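Local atomic coordinates of acyl-CoA thioesterase (PDB entry 3RQB), a protein that probably hydrolyses acyl-CoA thioesters with a double hot-dog fold, although its natural substrate is not established. Residues T9-D14 with A31-M36; M53-R58 with A82-T87. All coordinates share one frame; numbering follows the deposited sequence.

Contact 1 of 2, residues T9-D14 with A31-M36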
loop_
_atom_site.group_PDB
_atom_site.type_symbol
_atom_site.label_atom_id
_atom_site.label_comp_id
_atom_site.label_asym_id
_atom_site.label_seq_id
_atom_site.Cartn_x
_atom_site.Cartn_y
_atom_site.Cartn_z
ATOM N N THR B 9 18.396 -15.233 -22.915
ATOM C CA THR B 9 17.765 -14.718 -21.710
ATOM C C THR B 9 17.362 -13.264 -21.889
ATOM O O THR B 9 18.185 -12.416 -22.248
ATOM C CB THR B 9 18.709 -14.789 -20.507
ATOM O OG1 THR B 9 20.010 -14.322 -20.899
ATOM C CG2 THR B 9 18.801 -16.216 -19.984
ATOM N N HIS B 10 16.090 -12.982 -21.635
ATOM C CA HIS B 10 15.628 -11.605 -21.547
ATOM C C HIS B 10 16.237 -10.988 -20.297
ATOM O O HIS B 10 16.322 -11.640 -19.252
ATOM C CB HIS B 10 14.104 -11.541 -21.465
ATOM C CG HIS B 10 13.559 -10.148 -21.498
ATOM N ND1 HIS B 10 12.883 -9.635 -22.585
ATOM C CD2 HIS B 10 13.599 -9.153 -20.579
ATOM C CE1 HIS B 10 12.527 -8.387 -22.334
ATOM N NE2 HIS B 10 12.948 -8.070 -21.123
ATOM N N ALA B 11 16.651 -9.733 -20.403
ATOM C CA ALA B 11 17.317 -9.047 -19.300
ATOM C C ALA B 11 16.549 -9.207 -18.003
ATOM O O ALA B 11 17.115 -9.573 -16.977
ATOM C CB ALA B 11 17.469 -7.577 -19.620
ATOM N N PHE B 12 15.253 -8.928 -18.062
ATOM C CA PHE B 12 14.384 -9.055 -16.906
ATOM C C PHE B 12 14.518 -10.424 -16.243
ATOM O O PHE B 12 14.760 -10.519 -15.036
ATOM C CB PHE B 12 12.933 -8.832 -17.323
ATOM C CG PHE B 12 11.957 -8.947 -16.193
ATOM C CD1 PHE B 12 11.504 -10.186 -15.772
ATOM C CD2 PHE B 12 11.497 -7.817 -15.541
ATOM C CE1 PHE B 12 10.606 -10.293 -14.726
ATOM C CE2 PHE B 12 10.597 -7.918 -14.492
ATOM C CZ PHE B 12 10.151 -9.156 -14.084
ATOM N N ASP B 13 14.351 -11.483 -17.027
ATOM C CA ASP B 13 14.485 -12.831 -16.492
ATOM C C ASP B 13 15.906 -13.049 -15.983
ATOM O O ASP B 13 16.166 -13.902 -15.127
ATOM C CB ASP B 13 14.122 -13.859 -17.564
ATOM C CG ASP B 13 12.699 -13.710 -18.035
ATOM O OD1 ASP B 13 11.836 -13.434 -17.182
ATOM O OD2 ASP B 13 12.440 -13.855 -19.246
ATOM N N ASP B 14 16.826 -12.262 -16.524
ATOM C CA ASP B 14 18.217 -12.348 -16.137
ATOM C C ASP B 14 18.422 -11.704 -14.767
ATOM O O ASP B 14 19.081 -12.263 -13.903
ATOM C CB ASP B 14 19.090 -11.679 -17.196
ATOM C CG ASP B 14 20.459 -12.310 -17.307
ATOM O OD1 ASP B 14 21.444 -11.659 -16.893
ATOM O OD2 ASP B 14 20.546 -13.459 -17.799
ATOM N N ALA B 31 23.884 -4.667 -12.541
ATOM C CA ALA B 31 24.306 -3.280 -12.647
ATOM C C ALA B 31 23.568 -2.575 -13.781
ATOM O O ALA B 31 23.488 -1.342 -13.810
ATOM C CB ALA B 31 25.794 -3.203 -12.850
ATOM N N GLU B 32 23.030 -3.365 -14.711
ATOM C CA GLU B 32 22.308 -2.823 -15.864
ATOM C C GLU B 32 20.928 -2.256 -15.480
ATOM O O GLU B 32 20.341 -1.465 -16.220
ATOM C CB GLU B 32 22.190 -3.869 -16.987
ATOM C CG GLU B 32 23.535 -4.387 -17.548
ATOM C CD GLU B 32 24.142 -5.529 -16.729
ATOM O OE1 GLU B 32 25.288 -5.951 -17.024
ATOM O OE2 GLU B 32 23.473 -6.011 -15.793
ATOM N N TYR B 33 20.416 -2.672 -14.324
ATOM C CA TYR B 33 19.175 -2.116 -13.776
ATOM C C TYR B 33 19.386 -0.979 -12.779
ATOM O O TYR B 33 18.449 -0.538 -12.112
ATOM C CB TYR B 33 18.264 -3.199 -13.200
ATOM C CG TYR B 33 17.315 -3.791 -14.224
ATOM C CD1 TYR B 33 16.047 -3.249 -14.423
ATOM C CD2 TYR B 33 17.688 -4.891 -14.996
ATOM C CE1 TYR B 33 15.174 -3.790 -15.357
ATOM C CE2 TYR B 33 16.825 -5.443 -15.933
ATOM C CZ TYR B 33 15.569 -4.890 -16.110
ATOM O OH TYR B 33 14.707 -5.440 -17.038
ATOM N N TYR B 34 20.628 -0.543 -12.637
ATOM C CA TYR B 34 20.930 0.509 -11.684
ATOM C C TYR B 34 20.100 1.756 -11.962
ATOM O O TYR B 34 19.762 2.031 -13.115
ATOM C CB TYR B 34 22.406 0.875 -11.724
ATOM C CG TYR B 34 22.817 1.632 -10.490
ATOM C CD1 TYR B 34 22.972 0.971 -9.277
ATOM C CD2 TYR B 34 23.026 3.008 -10.524
ATOM C CE1 TYR B 34 23.333 1.644 -8.137
ATOM C CE2 TYR B 34 23.391 3.696 -9.381
ATOM C CZ TYR B 34 23.543 3.003 -8.191
ATOM O OH TYR B 34 23.908 3.656 -7.040
ATOM N N ASN B 35 19.764 2.494 -10.904
ATOM C CA ASN B 35 19.049 3.720 -11.090
ATOM C C ASN B 35 19.849 4.909 -10.575
ATOM O O ASN B 35 20.534 5.568 -11.350
ATOM C CB ASN B 35 17.721 3.616 -10.324
ATOM C CG ASN B 35 16.789 4.765 -10.618
ATOM O OD1 ASN B 35 16.455 5.031 -11.773
ATOM N ND2 ASN B 35 16.339 5.433 -9.573
HETATM N N MSE B 36 19.824 5.137 -9.268
HETATM C CA MSE B 36 20.756 6.049 -8.619
HETATM C C MSE B 36 20.848 5.510 -7.229
HETATM O O MSE B 36 19.857 4.989 -6.725
HETATM C CB MSE B 36 20.216 7.471 -8.539
HETATM C CG MSE B 36 19.417 7.916 -9.733
HETATM SE SE MSE B 36 19.420 9.846 -9.976
HETATM C CE MSE B 36 17.893 9.968 -11.192
#

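Contact 2 of 2, residues M53-R58 with A82-T87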
loop_
_atom_site.group_PDB
_atom_site.type_symbol
_atom_site.label_atom_id
_atom_site.label_comp_id
_atom_site.label_asym_id
_atom_site.label_seq_id
_atom_site.Cartn_x
_atom_site.Cartn_y
_atom_site.Cartn_z
HETATM N N MSE B 53 6.936 -16.731 -5.410
HETATM C CA MSE B 53 6.410 -17.485 -6.547
HETATM C C MSE B 53 7.136 -18.820 -6.766
HETATM O O MSE B 53 6.509 -19.857 -7.027
HETATM C CB MSE B 53 6.490 -16.650 -7.810
HETATM C CG MSE B 53 5.525 -15.507 -7.844
HETATM SE SE MSE B 53 5.060 -15.172 -9.684
HETATM C CE MSE B 53 3.922 -16.746 -9.948
ATOM N N SER B 54 8.460 -18.779 -6.651
ATOM C CA SER B 54 9.301 -19.952 -6.856
ATOM C C SER B 54 9.327 -20.872 -5.642
ATOM O O SER B 54 9.869 -21.982 -5.694
ATOM C CB SER B 54 10.718 -19.516 -7.183
ATOM O OG SER B 54 10.697 -18.409 -8.060
ATOM N N HIS B 55 8.750 -20.403 -4.543
ATOM C CA HIS B 55 8.665 -21.219 -3.352
ATOM C C HIS B 55 7.774 -22.418 -3.641
ATOM O O HIS B 55 6.710 -22.281 -4.253
ATOM C CB HIS B 55 8.113 -20.405 -2.189
ATOM C CG HIS B 55 8.488 -20.949 -0.849
ATOM N ND1 HIS B 55 7.914 -22.086 -0.318
ATOM C CD2 HIS B 55 9.389 -20.519 0.065
ATOM C CE1 HIS B 55 8.437 -22.325 0.872
ATOM N NE2 HIS B 55 9.333 -21.388 1.127
ATOM N N PRO B 56 8.227 -23.604 -3.217
ATOM C CA PRO B 56 7.543 -24.892 -3.385
ATOM C C PRO B 56 6.184 -24.942 -2.698
ATOM O O PRO B 56 5.247 -25.563 -3.210
ATOM C CB PRO B 56 8.500 -25.883 -2.713
ATOM C CG PRO B 56 9.389 -25.051 -1.840
ATOM C CD PRO B 56 9.537 -23.759 -2.567
ATOM N N GLU B 57 6.077 -24.293 -1.545
ATOM C CA GLU B 57 4.833 -24.321 -0.789
ATOM C C GLU B 57 3.822 -23.407 -1.434
ATOM O O GLU B 57 2.626 -23.490 -1.149
ATOM C CB GLU B 57 5.057 -23.848 0.644
ATOM C CG GLU B 57 6.204 -24.523 1.359
ATOM C CD GLU B 57 5.827 -25.868 1.932
ATOM O OE1 GLU B 57 6.381 -26.217 2.997
ATOM O OE2 GLU B 57 4.991 -26.574 1.321
ATOM N N ARG B 58 4.305 -22.515 -2.292
ATOM C CA ARG B 58 3.427 -21.490 -2.836
ATOM C C ARG B 58 2.282 -22.065 -3.656
ATOM O O ARG B 58 2.460 -22.917 -4.534
ATOM C CB ARG B 58 4.190 -20.443 -3.633
ATOM C CG ARG B 58 3.349 -19.826 -4.728
ATOM C CD ARG B 58 3.792 -20.362 -6.063
ATOM N NE ARG B 58 2.881 -19.993 -7.133
ATOM C CZ ARG B 58 3.202 -20.050 -8.419
ATOM N NH1 ARG B 58 4.413 -20.449 -8.788
ATOM N NH2 ARG B 58 2.312 -19.707 -9.336
ATOM N N ALA B 82 12.435 -16.311 2.085
ATOM C CA ALA B 82 10.988 -16.150 1.901
ATOM C C ALA B 82 10.140 -17.190 2.669
ATOM O O ALA B 82 10.133 -18.366 2.309
ATOM C CB ALA B 82 10.643 -16.164 0.411
ATOM N N VAL B 83 9.414 -16.747 3.703
ATOM C CA VAL B 83 8.583 -17.647 4.521
ATOM C C VAL B 83 7.109 -17.662 4.122
ATOM O O VAL B 83 6.466 -16.610 4.049
ATOM C CB VAL B 83 8.639 -17.307 6.040
ATOM C CG1 VAL B 83 7.804 -18.304 6.838
ATOM C CG2 VAL B 83 10.069 -17.286 6.545
ATOM N N PRO B 84 6.576 -18.865 3.866
ATOM C CA PRO B 84 5.143 -19.113 3.718
ATOM C C PRO B 84 4.552 -19.149 5.118
ATOM O O PRO B 84 4.372 -20.189 5.744
ATOM C CB PRO B 84 5.093 -20.485 3.050
ATOM C CG PRO B 84 6.288 -21.166 3.582
ATOM C CD PRO B 84 7.359 -20.096 3.704
ATOM N N VAL B 85 4.298 -17.950 5.606
ATOM C CA VAL B 85 3.855 -17.682 6.962
ATOM C C VAL B 85 2.458 -18.245 7.358
ATOM O O VAL B 85 2.244 -18.710 8.483
ATOM C CB VAL B 85 3.950 -16.153 7.168
ATOM C CG1 VAL B 85 2.798 -15.597 8.015
ATOM C CG2 VAL B 85 5.336 -15.801 7.699
ATOM N N ARG B 86 1.501 -18.201 6.445
ATOM C CA ARG B 86 0.197 -18.749 6.751
ATOM C C ARG B 86 -0.368 -19.350 5.492
ATOM O O ARG B 86 -0.205 -18.808 4.407
ATOM C CB ARG B 86 -0.739 -17.661 7.274
ATOM C CG ARG B 86 -2.017 -18.209 7.855
ATOM C CD ARG B 86 -1.678 -19.317 8.835
ATOM N NE ARG B 86 -2.867 -20.034 9.273
ATOM C CZ ARG B 86 -3.635 -19.656 10.289
ATOM N NH1 ARG B 86 -3.338 -18.568 10.982
ATOM N NH2 ARG B 86 -4.701 -20.374 10.612
ATOM N N THR B 87 -1.037 -20.481 5.632
ATOM C CA THR B 87 -1.640 -21.110 4.473
ATOM C C THR B 87 -3.077 -21.530 4.779
ATOM O O THR B 87 -3.364 -22.218 5.772
ATOM C CB THR B 87 -0.790 -22.287 3.965
ATOM O OG1 THR B 87 0.594 -21.912 3.968
ATOM C CG2 THR B 87 -1.188 -22.636 2.553
#

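Contact 1 of 2, residues T9-D14 with A31-M36
Ala-11 and Phe-12, in the first turn of helix 11-15, are met by the outer end of the Tyr-33 ring. Just before them, Thr-9 lies in the lead-in to the helix and reaches forward over the first turn, its OG1 making a weak hydrogen bond of 3.3 Å to Asp-14 OD2. His-10 takes the N-cap position, and its backbone O starts the helical bonding by accepting Asp-14 N at 2.8 Å. Ala-11 points its methyl at the tyrosine, CB standing 4.3 Å from Tyr-33 CE2, a loose apolar touch; the same methyl rests on Trp-149, whose ring is stacked with that of Tyr-33. Phe-12 then receives the phenol end: Tyr-33 OH approaches Phe-12 CA at 3.6 Å and CB at 3.8 Å, close to the plane of the phenylalanine ring and at its edge, while Phe-12 N lies near the tyrosine plane. The oxygen thus rests against the root of the phenylalanine side chain. With CG anti to the backbone N (chi1 180°), the Phe-12 ring continues into the interior, against Ile-43 and Ala-46 of helix 41-53 and the alanines of helix 182-188. Each of these helices falls in one of the two hot-dog family regions of the chain, a double hot-dog arrangement, so the N-terminal turn is anchored where the halves approach each other; Tyr-33 also leans on Ile-43. Asp-13 turns from the tyrosine and forms a salt bridge through OD1 to Arg-178. Asp-14, farther along, has OD1 6.1 Å from Glu-32 OE2, a like-charged pair that Lys-30, in long and weak ion pairs with both carboxylates, would probably moderate.

Contact 2 of 2, residues M53-R58 with A82-T87
His-55 has CG anti to its backbone N and beside the carbonyl carbon (chi1 -157°), which carries the imidazole across to Ala-82 and Pro-84, whereas Glu-57 holds CG anti to its carbonyl carbon (chi1 -50°), beside the backbone N, and brings the start of its chain obliquely across Pro-84. The imidazole and the proline ring cross at about a right angle. His-55 NE2 comes 3.5 Å from Pro-84 CD, and CE1 lies 3.6 Å from Pro-84 CG. Nearer the strand backbone, His-55 CD2 is 3.2 Å from Ala-82 O; NE2 is also close to this carbonyl, but the angle is too poor for a hydrogen bond. What fixes the imidazole is its other nitrogen: ND1 accepts Glu-57 N at 3.1 Å, in the ring plane and fairly straight (157° at the hydrogen). Glu-57 completes the grip on the proline, its CG 4.0 Å from Pro-84 CG. A leucine in place of His-55 would probably leave Glu-57 N without its acceptor and the loop free to shift against Pro-84. Arg-58 ties the loop back to the helix end, NH1 donating to Met-53 O at 2.8 Å. In the strand, Pro-84 is the centre of an inverse gamma turn, followed by a classic beta bulge in which Val-85 and Arg-86 face His-93. The contact therefore fastens the loop leaving helix 41-53 to irregular strand 77-87, with Pro-84 and Arg-58 also packed on Phe-94 of strand 91-100, while from the bulge itself Arg-86 NH1 bonds to Val-104 O of the second subunit.

How the contacts relate
Contacts 1 and 2 lie in series along the chain and do not touch: their centres are 25 Å apart and their nearest atoms about 9 Å. Helix 41-53 relates them, since contact 1 packs on its side at Ile-43 and Ala-46, and Met-53, at its other end, leads into the loop of contact 2. Contact 1 is the more interior, its centre about 13 Å from the centre of the chain, against about 21 Å for the centre of contact 2, and no other chain of the assembly touches its segments, whereas segment 82-87 also meets the second subunit. Neither contact includes a bound ligand, and neither is assigned here to an active site.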